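Local coordinates for rubber oxygenase (Streptomyces sp., PDB 5O1L), which cleaves the carbon–carbon double bonds of poly(cis-1,4-isoprene) rubber by adding oxygen at a non-covalently bound b-type heme, releasing oligo-isoprenoids with keto and aldehyde ends, at residues K241-W245 / F326-T330; G127-A132 / L382-V386; W231-T236 / A282-S286. All blocks are in the same frame, centred on the assembly; numbering follows the deposited sequence. Where two conformers were deposited one is given.

Contact 1 (K241-W245 / F326-T330)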
loop_
_atom_site.group_PDB
_atom_site.type_symbol
_atom_site.label_atom_id
_atom_site.label_comp_id
_atom_site.label_asym_id
_atom_site.label_seq_id
_atom_site.Cartn_x
_atom_site.Cartn_y
_atom_site.Cartn_z
ATOM N N LYS A 241 12.178 -7.062 4.162
ATOM C CA LYS A 241 12.927 -6.266 5.150
ATOM C C LYS A 241 12.794 -6.844 6.541
ATOM O O LYS A 241 13.832 -6.894 7.289
ATOM C CB LYS A 241 12.439 -4.844 5.152
ATOM C CG LYS A 241 12.734 -4.062 3.923
ATOM C CD LYS A 241 14.183 -4.081 3.456
ATOM C CE LYS A 241 15.146 -3.582 4.537
ATOM N NZ LYS A 241 16.517 -3.496 3.954
ATOM N N MET A 242 11.643 -7.344 6.957
ATOM C CA MET A 242 11.512 -7.903 8.298
ATOM C C MET A 242 12.478 -9.068 8.432
ATOM O O MET A 242 13.168 -9.225 9.479
ATOM C CB MET A 242 10.094 -8.339 8.620
ATOM C CG MET A 242 9.277 -7.105 8.875
ATOM S SD MET A 242 7.700 -7.522 9.639
ATOM C CE MET A 242 7.148 -8.553 8.493
ATOM N N LYS A 243 12.540 -9.930 7.429
ATOM C CA LYS A 243 13.392 -11.110 7.494
ATOM C C LYS A 243 14.816 -10.635 7.536
ATOM O O LYS A 243 15.606 -11.198 8.364
ATOM C CB LYS A 243 13.104 -12.114 6.371
ATOM C CG LYS A 243 11.779 -12.793 6.580
ATOM C CD LYS A 243 11.358 -13.691 5.438
ATOM C CE LYS A 243 10.380 -14.737 5.885
ATOM N NZ LYS A 243 10.013 -15.568 4.700
ATOM N N GLN A 244 15.205 -9.656 6.726
ATOM C CA GLN A 244 16.600 -9.188 6.683
ATOM C C GLN A 244 17.020 -8.658 8.045
ATOM O O GLN A 244 18.164 -8.864 8.482
ATOM C CB GLN A 244 16.804 -8.089 5.647
ATOM C CG GLN A 244 18.247 -7.656 5.436
ATOM C CD GLN A 244 18.359 -6.436 4.519
ATOM O OE1 GLN A 244 17.374 -6.004 3.891
ATOM N NE2 GLN A 244 19.533 -5.822 4.490
ATOM N N TRP A 245 16.134 -7.970 8.740
ATOM C CA TRP A 245 16.405 -7.392 10.070
ATOM C C TRP A 245 16.435 -8.391 11.178
ATOM O O TRP A 245 16.790 -7.996 12.309
ATOM C CB TRP A 245 15.335 -6.332 10.396
ATOM C CG TRP A 245 15.390 -5.073 9.610
ATOM C CD1 TRP A 245 16.368 -4.657 8.789
ATOM C CD2 TRP A 245 14.432 -4.047 9.635
ATOM N NE1 TRP A 245 16.047 -3.446 8.277
ATOM C CE2 TRP A 245 14.872 -3.027 8.794
ATOM C CE3 TRP A 245 13.210 -3.881 10.286
ATOM C CZ2 TRP A 245 14.116 -1.836 8.612
ATOM C CZ3 TRP A 245 12.479 -2.724 10.103
ATOM C CH2 TRP A 245 12.964 -1.712 9.291
ATOM N N PHE A 326 17.447 6.448 8.601
ATOM C CA PHE A 326 16.688 5.211 8.710
ATOM C C PHE A 326 16.051 4.828 7.379
ATOM O O PHE A 326 16.021 3.634 7.013
ATOM C CB PHE A 326 15.649 5.290 9.827
ATOM C CG PHE A 326 15.046 3.938 10.143
ATOM C CD1 PHE A 326 15.819 3.019 10.803
ATOM C CD2 PHE A 326 13.800 3.636 9.746
ATOM C CE1 PHE A 326 15.338 1.782 11.114
ATOM C CE2 PHE A 326 13.316 2.310 9.990
ATOM C CZ PHE A 326 14.100 1.463 10.614
ATOM N N SER A 327 15.610 5.824 6.610
ATOM C CA SER A 327 14.999 5.498 5.322
ATOM C C SER A 327 16.053 4.998 4.301
ATOM O O SER A 327 15.813 4.100 3.492
ATOM C CB SER A 327 14.268 6.681 4.783
ATOM O OG SER A 327 13.247 7.034 5.681
ATOM N N ARG A 328 17.260 5.535 4.308
ATOM C CA ARG A 328 18.308 5.068 3.479
ATOM C C ARG A 328 18.722 3.689 3.880
ATOM O O ARG A 328 18.995 2.851 3.026
ATOM C CB ARG A 328 19.536 6.025 3.526
ATOM C CG ARG A 328 19.254 7.296 2.772
ATOM C CD ARG A 328 20.419 8.275 2.836
ATOM N NE ARG A 328 21.518 7.699 2.164
ATOM C CZ ARG A 328 21.707 7.674 0.834
ATOM N NH1 ARG A 328 20.994 8.388 0.017
ATOM N NH2 ARG A 328 22.691 6.939 0.354
ATOM N N TYR A 329 18.767 3.392 5.167
ATOM C CA TYR A 329 19.097 2.047 5.634
ATOM C C TYR A 329 18.028 1.052 5.136
ATOM O O TYR A 329 18.386 -0.076 4.772
ATOM C CB TYR A 329 19.108 2.104 7.148
ATOM C CG TYR A 329 19.188 0.749 7.811
ATOM C CD1 TYR A 329 20.294 -0.020 7.693
ATOM C CD2 TYR A 329 18.141 0.289 8.593
ATOM C CE1 TYR A 329 20.332 -1.269 8.278
ATOM C CE2 TYR A 329 18.188 -0.902 9.237
ATOM C CZ TYR A 329 19.264 -1.663 9.103
ATOM O OH TYR A 329 19.287 -2.910 9.738
ATOM N N THR A 330 16.795 1.471 5.196
ATOM C CA THR A 330 15.650 0.610 4.853
ATOM C C THR A 330 15.589 0.399 3.363
ATOM O O THR A 330 15.447 -0.770 2.878
ATOM C CB THR A 330 14.402 1.228 5.358
ATOM O OG1 THR A 330 14.438 1.264 6.798
ATOM C CG2 THR A 330 13.232 0.410 4.943
HETATM O O HOH W 1 17.903 -2.575 6.102
#
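K241 on helix 224-244 and T330 on helix 320-331 mark the nearest backbone approach of 241-245 and 326-330, their CA atoms 7.4 Å apart. Between them W245, F326 and Y329 form an aromatic cluster in this all-helical oxygenase, and W355 of helix 345-362 extends it by meeting W245 and F326 edge-to-face. The W245 indole and the Y329 ring lie nearly parallel, 4° between planes, but slid apart so that they barely overlap; Y329 CE2 comes 3.5 Å from W245 NE1. F326 meets the far end of the indole at a slant, its CZ 3.6 Å from W245 CH2. The K241 chain folds back at chi2 (-51°) and chi3 (-57°), which brings NZ to hydrogen-bond T330 O, 3.1 Å away, while Q244 OE1 also accepts from it. A methionine here has no NZ to donate and would probably leave T330 O and Q244 OE1 short of a donor and the water between the helices less firmly held. That water accepts from K241 NZ (2.7 Å) and, in the plane of the indole, from W245 NE1 (3.0 Å). It donates to Y329 O and sits over the centre of the Y329 ring, 3.3 Å above its plane.

Contact 2 (G127-A132 / L382-V386)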
loop_
_atom_site.group_PDB
_atom_site.type_symbol
_atom_site.label_atom_id
_atom_site.label_comp_id
_atom_site.label_asym_id
_atom_site.label_seq_id
_atom_site.Cartn_x
_atom_site.Cartn_y
_atom_site.Cartn_z
ATOM N N GLY A 127 4.245 -4.766 15.037
ATOM C CA GLY A 127 3.709 -3.487 14.572
ATOM C C GLY A 127 4.672 -2.358 14.419
ATOM O O GLY A 127 4.533 -1.575 13.489
ATOM N N ILE A 128 5.654 -2.224 15.293
ATOM C CA ILE A 128 6.642 -1.145 15.088
ATOM C C ILE A 128 7.374 -1.317 13.753
ATOM O O ILE A 128 7.626 -0.348 13.005
ATOM C CB ILE A 128 7.613 -1.005 16.272
ATOM C CG1 ILE A 128 8.447 0.274 16.099
ATOM C CG2 ILE A 128 8.430 -2.206 16.489
ATOM C CD1 ILE A 128 9.319 0.492 17.314
ATOM N N TYR A 129 7.732 -2.579 13.441
ATOM C CA TYR A 129 8.472 -2.855 12.226
ATOM C C TYR A 129 7.629 -2.718 10.998
ATOM O O TYR A 129 7.998 -2.017 10.050
ATOM C CB TYR A 129 9.116 -4.265 12.262
ATOM C CG TYR A 129 9.893 -4.491 13.537
ATOM C CD1 TYR A 129 10.960 -3.660 13.828
ATOM C CD2 TYR A 129 9.503 -5.480 14.441
ATOM C CE1 TYR A 129 11.621 -3.746 15.027
ATOM C CE2 TYR A 129 10.175 -5.611 15.632
ATOM C CZ TYR A 129 11.253 -4.741 15.897
ATOM O OH TYR A 129 12.006 -4.747 17.124
ATOM N N VAL A 130 6.444 -3.328 11.014
ATOM C CA VAL A 130 5.555 -3.209 9.847
ATOM C C VAL A 130 5.150 -1.764 9.604
ATOM O O VAL A 130 5.111 -1.257 8.472
ATOM C CB VAL A 130 4.365 -4.113 10.036
ATOM C CG1 VAL A 130 3.386 -4.009 9.018
ATOM C CG2 VAL A 130 4.766 -5.569 10.126
ATOM N N GLY A 131 4.818 -1.083 10.686
ATOM C CA GLY A 131 4.327 0.290 10.551
ATOM C C GLY A 131 5.431 1.208 10.057
ATOM O O GLY A 131 5.183 2.135 9.261
ATOM N N ALA A 132 6.650 1.018 10.528
ATOM C CA ALA A 132 7.768 1.846 10.081
ATOM C C ALA A 132 8.086 1.554 8.617
ATOM O O ALA A 132 8.380 2.442 7.834
ATOM C CB ALA A 132 8.994 1.606 10.938
ATOM N N LEU A 382 10.271 5.995 16.057
ATOM C CA LEU A 382 9.510 5.119 15.131
ATOM C C LEU A 382 8.239 4.633 15.814
ATOM O O LEU A 382 7.189 4.564 15.128
ATOM C CB LEU A 382 10.392 3.965 14.679
ATOM C CG LEU A 382 11.544 4.406 13.805
ATOM C CD1 LEU A 382 12.504 3.225 13.590
ATOM C CD2 LEU A 382 11.039 4.922 12.452
ATOM N N ARG A 383 8.289 4.247 17.049
ATOM C CA ARG A 383 7.090 3.750 17.736
ATOM C C ARG A 383 6.029 4.854 17.797
ATOM O O ARG A 383 4.866 4.594 17.486
ATOM C CB ARG A 383 7.455 3.317 19.143
ATOM C CG ARG A 383 6.333 2.609 19.862
ATOM C CD ARG A 383 6.572 2.414 21.326
ATOM N NE ARG A 383 6.524 3.682 21.999
ATOM C CZ ARG A 383 5.475 4.235 22.543
ATOM N NH1 ARG A 383 5.578 5.395 23.126
ATOM N NH2 ARG A 383 4.284 3.598 22.505
ATOM N N LYS A 384 6.438 6.087 18.117
ATOM C CA LYS A 384 5.461 7.174 18.196
ATOM C C LYS A 384 4.925 7.470 16.783
ATOM O O LYS A 384 3.695 7.764 16.633
ATOM C CB LYS A 384 6.098 8.443 18.769
ATOM C CG LYS A 384 6.383 8.358 20.254
ATOM C CD LYS A 384 6.632 9.748 20.763
ATOM C CE LYS A 384 6.787 9.790 22.285
ATOM N NZ LYS A 384 8.178 9.587 22.734
ATOM N N PHE A 385 5.747 7.431 15.768
ATOM C CA PHE A 385 5.301 7.576 14.378
ATOM C C PHE A 385 4.207 6.554 14.040
ATOM O O PHE A 385 3.159 6.930 13.472
ATOM C CB PHE A 385 6.516 7.438 13.435
ATOM C CG PHE A 385 6.239 7.291 12.001
ATOM C CD1 PHE A 385 5.930 8.402 11.244
ATOM C CD2 PHE A 385 6.241 6.066 11.387
ATOM C CE1 PHE A 385 5.630 8.278 9.891
ATOM C CE2 PHE A 385 6.025 5.958 10.039
ATOM C CZ PHE A 385 5.700 7.042 9.309
ATOM N N VAL A 386 4.424 5.303 14.348
ATOM C CA VAL A 386 3.458 4.273 14.024
ATOM C C VAL A 386 2.130 4.551 14.762
ATOM O O VAL A 386 1.060 4.417 14.147
ATOM C CB VAL A 386 4.033 2.860 14.304
ATOM C CG1 VAL A 386 2.916 1.851 14.056
ATOM C CG2 VAL A 386 5.184 2.620 13.329
#
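A knob-into-hole joins helices 127-142 and 373-393: V386 is the knob, and G127, I128, G131 and A132 form the hole. The two short segments cross at 71° with their axes 9.0 Å apart. G127 and G131, spaced as in a GxxxG pattern, line up along the face that receives the valine, so its methyls rest directly on backbone. CG1, anti to the backbone N (chi1 175°), faces G127 O at 3.8 Å, while CG2 reaches into the turn beyond and lies 3.5 Å from A132 N. The fit depends on the absence of a side chain at G131, since a CB built there would stand 2.6 Å from V386 CG1, a clash. Beside the knob, the extended I128 side chain meets that of R383 at about a right angle, CD1 touching R383 CB at 3.8 Å. The guanidinium end of R383 leads away from the contact to a salt bridge with E380 on its own helix. One turn on from I128, the A132 methyl packs on L382 CD2 at 4.2 Å, and both L382 and F385 go on to touch L136, a turn further along helix 127-142. A molecule of 2,3-butanediol, probably from the crystallisation liquor, has its nearest atom about 3 Å from G127. F385 turns an edge of its ring to the neighbouring helix, with CE2 4.0 Å from G131 O.

Contact 3 (W231-T236 / A282-S286); sequences WHSLAT and ANAQS
H232 fills the tight part of this contact, its imidazole lying between W231 of its own helix and the backbone of 282-286. W231 CE3 stands over one face of the ring, and S286 N lies over the centre of the other, 3.9 Å above the plane. Both ring nitrogens are engaged. NE2 donates to Q285 OE1 at 2.8 Å in an almost straight bond (175°), lying in the carbonyl plane on a lone pair; the amide is turned nearly perpendicular to the imidazole. H232 ND1 shares a hydrogen bond with T236 OG1 of its own helix at 2.8 Å. Together the two bonds fix the rotation of the ring, while Q285 NE2 is hydrogen-bonded to T35 OG1, which holds the far end of the amide. Chi1 of T236 (-51°) sets CG2 anti to the backbone N, where it lies 3.3 Å from N283 OD1. The segments run roughly antiparallel, at 139°, with axes 10.3 Å apart, and helix 224-244 widens into a pi-type turn over 232-236. This packing backs the heme pocket, for the nearest atoms of the W231 side chain and the heme are about 4 Å apart, and W231 NE1 bonds W261 O. The A282 methyl faces H232 CE1 and T236 OG1 and lies 4.2 Å from the indole edge at W231 CZ3. Away from the imidazole water fills in: at the H232-S286 end one water joins H232 O to S286 OG, and toward the partly exposed N283 a second donates to T236 O and to N283 OD1, the latter at 2.6 Å.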
loop_
_atom_site.group_PDB
_atom_site.type_symbol
_atom_site.label_atom_id
_atom_site.label_comp_id
_atom_site.label_asym_id
_atom_site.label_seq_id
_atom_site.Cartn_x
_atom_site.Cartn_y
_atom_site.Cartn_z
ATOM N N TRP A 231 1.502 -3.193 -4.967
ATOM C CA TRP A 231 1.402 -4.287 -4.000
ATOM C C TRP A 231 2.805 -4.843 -3.599
ATOM O O TRP A 231 3.074 -5.105 -2.427
ATOM C CB TRP A 231 0.556 -5.391 -4.653
ATOM C CG TRP A 231 0.135 -6.523 -3.798
ATOM C CD1 TRP A 231 -1.086 -6.678 -3.184
ATOM C CD2 TRP A 231 0.814 -7.748 -3.534
ATOM N NE1 TRP A 231 -1.184 -7.897 -2.553
ATOM C CE2 TRP A 231 -0.004 -8.570 -2.728
ATOM C CE3 TRP A 231 2.070 -8.244 -3.844
ATOM C CZ2 TRP A 231 0.351 -9.853 -2.365
ATOM C CZ3 TRP A 231 2.429 -9.512 -3.451
ATOM C CH2 TRP A 231 1.612 -10.288 -2.687
ATOM N N HIS A 232 3.705 -4.976 -4.584
ATOM C CA HIS A 232 5.056 -5.456 -4.304
ATOM C C HIS A 232 5.851 -4.475 -3.462
ATOM O O HIS A 232 6.688 -4.903 -2.675
ATOM C CB HIS A 232 5.761 -5.777 -5.583
ATOM C CG HIS A 232 5.304 -7.079 -6.144
ATOM N ND1 HIS A 232 5.401 -8.275 -5.502
ATOM C CD2 HIS A 232 4.686 -7.350 -7.331
ATOM C CE1 HIS A 232 4.881 -9.223 -6.271
ATOM N NE2 HIS A 232 4.468 -8.683 -7.394
ATOM N N SER A 233 5.547 -3.189 -3.581
ATOM C CA SER A 233 6.199 -2.132 -2.763
ATOM C C SER A 233 5.716 -2.168 -1.330
ATOM O O SER A 233 6.400 -1.587 -0.487
ATOM C CB SER A 233 5.980 -0.763 -3.363
ATOM O OG SER A 233 4.741 -0.206 -3.043
ATOM N N LEU A 234 4.659 -2.895 -1.070
ATOM C CA LEU A 234 4.048 -3.079 0.229
ATOM C C LEU A 234 4.322 -4.449 0.734
ATOM O O LEU A 234 5.346 -4.641 1.393
ATOM C CB LEU A 234 2.519 -2.806 0.125
ATOM C CG LEU A 234 2.219 -1.333 -0.105
ATOM C CD1 LEU A 234 0.820 -1.126 -0.688
ATOM C CD2 LEU A 234 2.339 -0.589 1.215
ATOM N N ALA A 235 3.536 -5.448 0.420
ATOM C CA ALA A 235 3.681 -6.815 0.960
ATOM C C ALA A 235 5.083 -7.418 0.785
ATOM O O ALA A 235 5.710 -7.842 1.728
ATOM C CB ALA A 235 2.673 -7.713 0.334
ATOM N N THR A 236 5.526 -7.482 -0.469
ATOM C CA THR A 236 6.755 -8.234 -0.706
ATOM C C THR A 236 7.935 -7.500 -0.074
ATOM O O THR A 236 8.865 -8.152 0.451
ATOM C CB THR A 236 6.992 -8.335 -2.234
ATOM O OG1 THR A 236 5.721 -8.824 -2.758
ATOM C CG2 THR A 236 7.996 -9.341 -2.551
ATOM N N ALA A 282 5.859 -14.316 -5.611
ATOM C CA ALA A 282 5.850 -12.876 -5.389
ATOM C C ALA A 282 7.255 -12.275 -5.410
ATOM O O ALA A 282 7.444 -11.209 -5.967
ATOM C CB ALA A 282 5.237 -12.576 -4.040
ATOM N N ASN A 283 8.218 -12.986 -4.799
ATOM C CA ASN A 283 9.553 -12.462 -4.694
ATOM C C ASN A 283 10.207 -12.375 -6.092
ATOM O O ASN A 283 10.821 -11.383 -6.417
ATOM C CB ASN A 283 10.403 -13.331 -3.771
ATOM C CG ASN A 283 10.027 -13.198 -2.305
ATOM O OD1 ASN A 283 9.528 -12.173 -1.929
ATOM N ND2 ASN A 283 10.261 -14.188 -1.528
ATOM N N ALA A 284 9.916 -13.403 -6.891
ATOM C CA ALA A 284 10.475 -13.354 -8.254
ATOM C C ALA A 284 9.842 -12.273 -9.107
ATOM O O ALA A 284 10.532 -11.565 -9.827
ATOM C CB ALA A 284 10.287 -14.703 -8.883
ATOM N N GLN A 285 8.543 -12.089 -8.960
ATOM C CA GLN A 285 7.837 -11.050 -9.685
ATOM C C GLN A 285 8.291 -9.637 -9.321
ATOM O O GLN A 285 8.490 -8.806 -10.186
ATOM C CB GLN A 285 6.361 -11.209 -9.592
ATOM C CG GLN A 285 5.553 -10.206 -10.372
ATOM C CD GLN A 285 4.123 -10.535 -10.350
ATOM O OE1 GLN A 285 3.372 -10.184 -9.446
ATOM N NE2 GLN A 285 3.706 -11.384 -11.294
ATOM N N SER A 286 8.446 -9.357 -8.033
ATOM C CA SER A 286 8.906 -8.044 -7.592
ATOM C C SER A 286 10.225 -7.650 -8.268
ATOM O O SER A 286 10.362 -6.507 -8.683
ATOM C CB SER A 286 9.025 -8.089 -6.104
ATOM O OG SER A 286 9.445 -6.759 -5.666
HETATM O O HOH W 2 9.377 -5.811 -3.144
HETATM O O HOH W 3 9.484 -10.885 0.355
#

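Overall arrangement
Helix 224-244 links contacts 1 and 3, whose centres are 15 Å apart: its middle carries 231-236 and its later part leads into 241-245. Contact 1 also touches contact 2, 13 Å away between centres, through M242 SD on V130 CG2 (3.6 Å), F326 CE2 on L382 CD1 (3.8 Å) and W245 on Y129. Contacts 2 and 3 lie 20 Å apart between centres and do not touch. Along the chain, both other contacts are nested within the loop closed by contact 2, while contacts 1 and 3 interleave. Contact 3 alone borders the heme, with the side chain of W231 about 10 Å from that of H198, the inferred axial ligand of the iron; the other two lie away from the cofactor.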